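Local coordinates for protein PelA (Pseudomonas aeruginosa, PDB 5TCB) that probably hydrolyses glycosidic bonds through this glycoside hydrolase domain, one part of a longer protein to which deacetylase activity is also tentatively assigned, at residues S26-Y31 and V258-T263; I195-D200 and A233-P238; E240-A245 and L266-V271. All blocks are in the same frame, centred on the assembly; numbering follows the deposited sequence. Where two conformers were deposited one is given.

Contact 1: residues S26-Y31 and V258-T263; sequences SVAFWY and VPFVST
The Phe260 side chain leaves its strand with CG opposite the backbone N (chi1 -174°), which lays the ring against Ala28 and Phe29, while Val27 holds CG1 between its own N and carbonyl carbon, turned to the carbonyl oxygens of Val258 and Pro259. Two backbone atoms lie over one face of the Phe260 ring. Ala28 CA stands 3.7 Å from the ring centroid, only 12° off the normal, a CH-pi contact, and Phe29 N sits over the same face nearer the rim, 3.3 Å from Phe260 CE2. Ala28 CB reaches the outer part of the ring at Phe260 CE1 (3.7 Å). The Phe29 ring takes a different attitude: its edge, through CD1, meets Phe260 CD2 at 3.9 Å. Farther back, Val27 CG1 touches Val258 CG1 at 4.1 Å, and Val258 CG1 also lies against Ser26 CA. Val27 O, 3.1 Å from Phe260 CD1, is buried by the contact and has no polar partner. Where the strands diverge, a water in the plane of the Phe260 ring donates to Phe29 O (2.8 Å) and accepts from Ser262 OG. The two strands, inclined by 35° with axes 6.4 Å apart at closest, are the outermost of eight parallel strands that follow one another across the sheet in chain order, consistent with side-chain closure of a (beta/alpha)8 barrel. Ser272 bridges this seam, its hydroxyl bonding Val27 N and Pro259 O; strand 45-48 flanks 27-30, strand 231-236 flanks 258-262, and helix 242-254 packs against Pro259 and Val261.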
# COMPACT_ATOMS: atom_id res chain seq x y z
N SER A 26 -4.75 -5.15 -14.18
CA SER A 26 -5.77 -4.33 -13.54
C SER A 26 -5.62 -4.54 -12.05
O SER A 26 -5.04 -5.53 -11.61
CB SER A 26 -7.19 -4.69 -14.00
OG SER A 26 -7.53 -6.01 -13.60
N VAL A 27 -6.12 -3.58 -11.26
CA VAL A 27 -5.94 -3.66 -9.82
C VAL A 27 -7.13 -2.98 -9.15
O VAL A 27 -7.66 -1.98 -9.64
CB VAL A 27 -4.59 -3.03 -9.39
CG1 VAL A 27 -4.52 -1.53 -9.71
CG2 VAL A 27 -4.32 -3.29 -7.95
N ALA A 28 -7.55 -3.57 -8.03
CA ALA A 28 -8.52 -2.97 -7.12
C ALA A 28 -8.00 -3.03 -5.69
O ALA A 28 -7.22 -3.91 -5.32
CB ALA A 28 -9.89 -3.67 -7.24
N PHE A 29 -8.48 -2.07 -4.88
CA PHE A 29 -8.21 -2.00 -3.45
C PHE A 29 -9.53 -1.91 -2.73
O PHE A 29 -10.38 -1.10 -3.10
CB PHE A 29 -7.39 -0.75 -3.08
CG PHE A 29 -5.95 -0.75 -3.55
CD1 PHE A 29 -5.64 -0.56 -4.89
CD2 PHE A 29 -4.91 -0.91 -2.63
CE1 PHE A 29 -4.33 -0.55 -5.32
CE2 PHE A 29 -3.59 -0.90 -3.06
CZ PHE A 29 -3.30 -0.73 -4.41
N TRP A 30 -9.71 -2.74 -1.69
CA TRP A 30 -10.95 -2.74 -0.91
C TRP A 30 -10.57 -2.96 0.55
O TRP A 30 -10.09 -4.04 0.89
CB TRP A 30 -11.92 -3.82 -1.39
CG TRP A 30 -13.23 -3.75 -0.66
CD1 TRP A 30 -13.48 -4.21 0.61
CD2 TRP A 30 -14.45 -3.15 -1.12
NE1 TRP A 30 -14.77 -3.95 0.95
CE2 TRP A 30 -15.40 -3.31 -0.08
CE3 TRP A 30 -14.85 -2.53 -2.30
CZ2 TRP A 30 -16.69 -2.83 -0.19
CZ3 TRP A 30 -16.13 -2.08 -2.42
CH2 TRP A 30 -17.06 -2.22 -1.37
N TYR A 31 -10.76 -1.95 1.39
CA TYR A 31 -10.34 -2.04 2.78
C TYR A 31 -11.50 -2.17 3.75
O TYR A 31 -11.29 -2.22 4.98
CB TYR A 31 -9.51 -0.80 3.13
CG TYR A 31 -8.15 -0.69 2.47
CD1 TYR A 31 -7.54 -1.78 1.88
CD2 TYR A 31 -7.48 0.51 2.46
CE1 TYR A 31 -6.30 -1.67 1.30
CE2 TYR A 31 -6.22 0.62 1.88
CZ TYR A 31 -5.65 -0.47 1.32
OH TYR A 31 -4.41 -0.37 0.73
N VAL A 258 -0.81 1.32 -14.24
CA VAL A 258 -1.97 0.45 -14.03
C VAL A 258 -2.82 1.13 -12.96
O VAL A 258 -2.39 1.19 -11.80
CB VAL A 258 -1.56 -0.96 -13.60
CG1 VAL A 258 -2.80 -1.86 -13.47
CG2 VAL A 258 -0.61 -1.55 -14.62
N PRO A 259 -3.98 1.70 -13.30
CA PRO A 259 -4.68 2.56 -12.35
C PRO A 259 -5.78 1.90 -11.55
O PRO A 259 -6.37 0.91 -11.99
CB PRO A 259 -5.28 3.62 -13.26
CG PRO A 259 -5.65 2.83 -14.49
CD PRO A 259 -4.57 1.79 -14.66
N PHE A 260 -6.08 2.48 -10.40
CA PHE A 260 -7.33 2.27 -9.70
C PHE A 260 -7.80 3.62 -9.22
O PHE A 260 -7.05 4.30 -8.51
CB PHE A 260 -7.19 1.31 -8.53
CG PHE A 260 -8.51 0.93 -7.86
CD1 PHE A 260 -9.51 0.29 -8.57
CD2 PHE A 260 -8.69 1.16 -6.50
CE1 PHE A 260 -10.70 -0.09 -7.97
CE2 PHE A 260 -9.88 0.78 -5.88
CZ PHE A 260 -10.88 0.14 -6.59
N VAL A 261 -8.99 4.01 -9.62
CA VAL A 261 -9.53 5.33 -9.31
C VAL A 261 -10.72 5.11 -8.39
O VAL A 261 -11.74 4.56 -8.81
CB VAL A 261 -9.91 6.11 -10.57
CG1 VAL A 261 -10.30 7.53 -10.19
CG2 VAL A 261 -8.76 6.06 -11.60
N SER A 262 -10.59 5.53 -7.14
CA SER A 262 -11.58 5.13 -6.14
C SER A 262 -11.73 6.25 -5.11
O SER A 262 -11.39 7.41 -5.38
CB SER A 262 -11.18 3.78 -5.53
OG SER A 262 -12.23 3.25 -4.77
N THR A 263 -12.27 5.92 -3.95
CA THR A 263 -12.49 6.83 -2.83
C THR A 263 -11.42 6.62 -1.77
O THR A 263 -10.84 5.53 -1.66
CB THR A 263 -13.86 6.57 -2.19
OG1 THR A 263 -13.89 5.22 -1.71
CG2 THR A 263 -14.98 6.79 -3.20
O HOH W 1 -12.15 1.01 -3.21

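Contact 2: residues I195-D200 and A233-P238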
# COMPACT_ATOMS: atom_id res chain seq x y z
N ILE A 195 -1.40 10.40 -8.93
CA ILE A 195 -0.74 10.92 -10.13
C ILE A 195 -1.44 12.20 -10.59
O ILE A 195 -0.80 13.26 -10.67
CB ILE A 195 -0.70 9.85 -11.25
CG1 ILE A 195 0.13 8.63 -10.82
CG2 ILE A 195 -0.13 10.43 -12.56
CD1 ILE A 195 1.57 8.92 -10.36
N HIS A 196 -2.73 12.14 -10.88
CA HIS A 196 -3.46 13.33 -11.32
C HIS A 196 -4.52 13.77 -10.33
O HIS A 196 -4.63 14.97 -10.02
CB HIS A 196 -4.12 13.08 -12.68
CG HIS A 196 -3.15 12.85 -13.79
ND1 HIS A 196 -2.20 13.78 -14.16
CD2 HIS A 196 -3.00 11.79 -14.63
CE1 HIS A 196 -1.50 13.30 -15.17
NE2 HIS A 196 -1.96 12.10 -15.48
N ALA A 197 -5.34 12.83 -9.87
CA ALA A 197 -6.46 13.11 -8.99
C ALA A 197 -6.16 12.50 -7.63
O ALA A 197 -6.00 11.29 -7.50
CB ALA A 197 -7.77 12.56 -9.57
N GLY A 198 -6.05 13.36 -6.62
CA GLY A 198 -5.65 12.90 -5.31
C GLY A 198 -6.65 13.25 -4.23
O GLY A 198 -7.71 13.85 -4.47
N TRP A 199 -6.28 12.86 -3.02
CA TRP A 199 -7.05 13.10 -1.81
C TRP A 199 -6.18 13.86 -0.82
O TRP A 199 -5.14 13.35 -0.39
CB TRP A 199 -7.53 11.79 -1.20
CG TRP A 199 -8.22 11.99 0.08
CD1 TRP A 199 -7.78 11.63 1.32
CD2 TRP A 199 -9.49 12.62 0.26
NE1 TRP A 199 -8.71 12.00 2.26
CE2 TRP A 199 -9.77 12.60 1.64
CE3 TRP A 199 -10.43 13.18 -0.61
CZ2 TRP A 199 -10.94 13.13 2.17
CZ3 TRP A 199 -11.58 13.71 -0.08
CH2 TRP A 199 -11.83 13.68 1.30
N ASP A 200 -6.61 15.06 -0.44
CA ASP A 200 -5.91 15.87 0.54
C ASP A 200 -6.51 15.56 1.90
O ASP A 200 -7.56 16.11 2.26
CB ASP A 200 -6.03 17.35 0.18
CG ASP A 200 -5.23 18.26 1.09
OD1 ASP A 200 -4.90 19.37 0.63
OD2 ASP A 200 -4.95 17.88 2.24
N ALA A 233 -1.03 3.42 -10.20
CA ALA A 233 -1.51 4.74 -9.81
C ALA A 233 -2.78 4.56 -9.00
O ALA A 233 -3.76 4.00 -9.50
CB ALA A 233 -1.78 5.61 -11.03
N ILE A 234 -2.78 5.04 -7.76
CA ILE A 234 -3.98 5.06 -6.92
C ILE A 234 -4.44 6.51 -6.88
O ILE A 234 -3.92 7.32 -6.10
CB ILE A 234 -3.75 4.53 -5.51
CG1 ILE A 234 -3.14 3.14 -5.54
CG2 ILE A 234 -5.09 4.47 -4.77
CD1 ILE A 234 -2.64 2.68 -4.13
N ASP A 235 -5.43 6.83 -7.71
CA ASP A 235 -6.03 8.16 -7.77
C ASP A 235 -7.43 8.13 -7.18
O ASP A 235 -8.05 7.08 -7.01
CB ASP A 235 -6.05 8.66 -9.22
CG ASP A 235 -4.71 9.23 -9.67
OD1 ASP A 235 -3.66 8.75 -9.17
OD2 ASP A 235 -4.71 10.15 -10.51
N TYR A 236 -7.93 9.32 -6.85
CA TYR A 236 -9.14 9.45 -6.05
C TYR A 236 -10.13 10.38 -6.73
O TYR A 236 -9.81 11.55 -6.97
CB TYR A 236 -8.79 9.95 -4.65
CG TYR A 236 -7.99 8.94 -3.87
CD1 TYR A 236 -6.65 9.14 -3.62
CD2 TYR A 236 -8.60 7.79 -3.38
CE1 TYR A 236 -5.92 8.19 -2.89
CE2 TYR A 236 -7.87 6.82 -2.68
CZ TYR A 236 -6.54 7.05 -2.43
OH TYR A 236 -5.85 6.10 -1.70
N LEU A 237 -11.33 9.85 -7.03
CA LEU A 237 -12.47 10.64 -7.50
C LEU A 237 -13.71 10.08 -6.82
O LEU A 237 -13.80 8.87 -6.61
CB LEU A 237 -12.66 10.60 -9.03
CG LEU A 237 -11.65 11.40 -9.84
CD1 LEU A 237 -11.83 11.12 -11.32
CD2 LEU A 237 -11.79 12.91 -9.57
N PRO A 238 -14.67 10.93 -6.49
CA PRO A 238 -15.85 10.46 -5.76
C PRO A 238 -16.79 9.67 -6.65
O PRO A 238 -16.70 9.72 -7.88
CB PRO A 238 -16.50 11.77 -5.27
CG PRO A 238 -16.14 12.76 -6.33
CD PRO A 238 -14.71 12.39 -6.71
O HOH W 2 -9.14 14.16 -7.17
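Residues 195-200 pass over the end of strand 231-236 with the local strand axes 66° apart and 4.5 Å from each other at closest, and one backbone bond joins them, from Tyr236 N to Ala197 O (2.8 Å). The Asp235 carboxylate accepts three consecutive backbone N-H groups. Its OD1 takes Ile195 N at 2.8 Å, almost straight at 171°, on the syn side and somewhat out of the plane. OD2 takes two: His196 N, also syn and somewhat out of the plane, and Ala197 N, which arrives from above the carboxylate plane, 55° out of it. This grip fixes the turn that leads from the barrel strand 187-192 into the 197-200/205-208 hairpin, an excursion inserted before helix 211-226 in what appears to be a beta/alpha barrel. Apolar contacts flank these bonds. Ile195 CG1, beside its backbone N, rests on Ala233 CB at 3.6 Å, and Ala197 CB meets Leu237 CD2 at 4.0 Å. Trp199 brings its CB, rather than its indole, to Tyr236 CD1 (3.7 Å); the indole turns away to make an edge-to-face pair with Tyr206. A water donates to both Gly198 O and Tyr236 O, spanning the backbones beyond the direct bond. The far end of Tyr236 is held by Glu193, to which its hydroxyl is hydrogen-bonded, and His196 NE2 is bonded to Glu255.

Contact 3: residues E240-A245 and L266-V271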
# COMPACT_ATOMS: atom_id res chain seq x y z
N GLU A 240 -19.87 10.02 -7.63
CA GLU A 240 -20.67 10.76 -8.60
C GLU A 240 -19.88 11.12 -9.85
O GLU A 240 -20.49 11.42 -10.88
CB GLU A 240 -21.27 12.00 -7.94
CG GLU A 240 -20.28 13.05 -7.45
CD GLU A 240 -19.81 12.84 -6.03
OE1 GLU A 240 -19.96 11.73 -5.45
OE2 GLU A 240 -19.24 13.82 -5.48
N ARG A 241 -18.54 11.08 -9.78
CA ARG A 241 -17.67 11.38 -10.90
C ARG A 241 -17.12 10.11 -11.57
O ARG A 241 -16.02 10.11 -12.11
CB ARG A 241 -16.51 12.28 -10.45
CG ARG A 241 -16.95 13.55 -9.70
CD ARG A 241 -17.48 14.67 -10.61
NE ARG A 241 -18.79 14.36 -11.20
CZ ARG A 241 -19.97 14.74 -10.71
NH1 ARG A 241 -21.09 14.40 -11.33
NH2 ARG A 241 -20.04 15.47 -9.60
N ARG A 242 -17.92 9.03 -11.58
CA ARG A 242 -17.47 7.77 -12.17
C ARG A 242 -17.14 7.92 -13.66
O ARG A 242 -16.20 7.29 -14.15
CB ARG A 242 -18.56 6.71 -11.95
CG ARG A 242 -18.13 5.32 -12.28
CD ARG A 242 -19.19 4.31 -11.87
NE ARG A 242 -18.78 2.94 -12.19
CZ ARG A 242 -17.99 2.19 -11.46
NH1 ARG A 242 -17.52 2.63 -10.32
NH2 ARG A 242 -17.68 0.97 -11.87
N ASP A 243 -17.89 8.76 -14.39
CA ASP A 243 -17.55 9.01 -15.78
C ASP A 243 -16.14 9.60 -15.89
O ASP A 243 -15.34 9.19 -16.74
CB ASP A 243 -18.58 9.95 -16.43
CG ASP A 243 -19.94 9.29 -16.64
OD1 ASP A 243 -20.01 8.05 -16.74
OD2 ASP A 243 -20.93 10.04 -16.72
N GLU A 244 -15.82 10.55 -15.02
CA GLU A 244 -14.49 11.14 -15.04
C GLU A 244 -13.43 10.14 -14.62
O GLU A 244 -12.29 10.18 -15.10
CB GLU A 244 -14.47 12.37 -14.13
CG GLU A 244 -15.21 13.58 -14.67
CD GLU A 244 -16.70 13.59 -14.36
OE1 GLU A 244 -17.28 12.54 -14.00
OE2 GLU A 244 -17.33 14.66 -14.50
N ALA A 245 -13.79 9.24 -13.70
CA ALA A 245 -12.84 8.22 -13.27
C ALA A 245 -12.50 7.26 -14.40
O ALA A 245 -11.34 6.83 -14.52
CB ALA A 245 -13.43 7.45 -12.09
N LEU A 266 -11.59 3.52 0.31
CA LEU A 266 -11.44 2.27 -0.43
C LEU A 266 -12.58 1.32 -0.07
O LEU A 266 -12.38 0.12 0.23
CB LEU A 266 -10.07 1.63 -0.19
CG LEU A 266 -8.84 2.27 -0.86
CD1 LEU A 266 -9.08 2.66 -2.31
CD2 LEU A 266 -8.35 3.44 -0.05
N ASP A 267 -13.79 1.86 -0.15
CA ASP A 267 -15.02 1.15 0.15
C ASP A 267 -15.97 1.15 -1.04
O ASP A 267 -17.19 1.10 -0.87
CB ASP A 267 -15.69 1.76 1.38
CG ASP A 267 -16.10 3.21 1.16
OD1 ASP A 267 -15.81 3.79 0.09
OD2 ASP A 267 -16.71 3.80 2.09
N TYR A 268 -15.39 1.18 -2.24
CA TYR A 268 -16.10 1.50 -3.48
C TYR A 268 -15.52 0.66 -4.59
O TYR A 268 -14.31 0.48 -4.67
CB TYR A 268 -15.96 2.99 -3.79
CG TYR A 268 -16.42 3.49 -5.17
CD1 TYR A 268 -17.74 3.40 -5.58
CD2 TYR A 268 -15.53 4.13 -6.01
CE1 TYR A 268 -18.16 3.90 -6.83
CE2 TYR A 268 -15.91 4.63 -7.24
CZ TYR A 268 -17.22 4.54 -7.65
OH TYR A 268 -17.57 5.06 -8.87
N LEU A 269 -16.40 0.17 -5.48
CA LEU A 269 -15.94 -0.55 -6.66
C LEU A 269 -15.50 0.48 -7.70
O LEU A 269 -16.19 0.78 -8.67
CB LEU A 269 -17.03 -1.49 -7.16
CG LEU A 269 -17.16 -2.83 -6.45
CD1 LEU A 269 -18.44 -3.52 -6.88
CD2 LEU A 269 -15.93 -3.71 -6.75
N GLY A 270 -14.29 0.99 -7.50
CA GLY A 270 -13.69 1.95 -8.40
C GLY A 270 -13.29 1.30 -9.71
O GLY A 270 -13.59 0.14 -10.00
N VAL A 271 -12.59 2.09 -10.53
CA VAL A 271 -12.35 1.70 -11.91
C VAL A 271 -10.87 1.57 -12.20
O VAL A 271 -10.05 2.40 -11.78
CB VAL A 271 -13.02 2.70 -12.86
CG1 VAL A 271 -14.52 2.57 -12.73
CG2 VAL A 271 -12.59 4.08 -12.55
O HOH W 3 -15.79 -1.09 -11.24
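Over one face of the Arg242 guanidinium lies Val271 CG1, 3.6 Å from NH2, while Tyr268 OH, Leu269 O and a water are ranged about its edge. NH1 gives two hydrogen bonds in the plane of the group: one to Leu269 O, 2.8 Å and 166°, and one to Tyr268 OH, also 2.8 Å but more bent at 154°. From NH2 a third bond goes to the water, which in turn donates to Gly270 O. The guanidinium and phenol planes stand nearly perpendicular, 87° apart, so the arginine meets the hydroxyl end of Tyr268 without stacking on its ring. Arg242 reaches this far because its chain is extended from CG to NE, running past the hydroxyl; Tyr268 OH is 3.5 Å from Arg242 CG. In the buried part of the contact, Ala245 CB packs on Val271 CG2 at 3.5 Å, and both residues also touch Val261 of the last sheet strand. An inverse gamma turn centred on Leu269, with a weak bond from Gly270 N to Tyr268 O, bends the loop here. Helix 242-254, whose N-cap position is Arg241, is thereby fastened through its first turn to the loop after strand 258-262. Three edge bonds and an apolar cover on one face hold the guanidinium against rotation; the carbonyl and hydroxyl acceptors, themselves probably polarised by its charge, would probably ease the like charge of nearby Arg246.

Contact 1 closes the longest loop, bringing the first sheet strand, 27-30, to the last, 258-262, across 226 intervening residues. Contact 2 is nested within that loop and spans 32 residues, tying the hairpin strand 197-200 to strand 231-236, the sheet neighbour of 258-262. Contact 3 opens only after contact 2 has closed and crosses contact 1; it closes a short loop of 20 residues holding the rest of helix 242-254 and strand 258-262. Segment 266-271 joins the two ends of the fold: Leu266 O lies 2.9 Å from Tyr31 N and Val271 O 2.9 Å from Val261 N, each a probable hydrogen bond. Leu237 CD1 packs on Ala245 N, linking contacts 2 and 3.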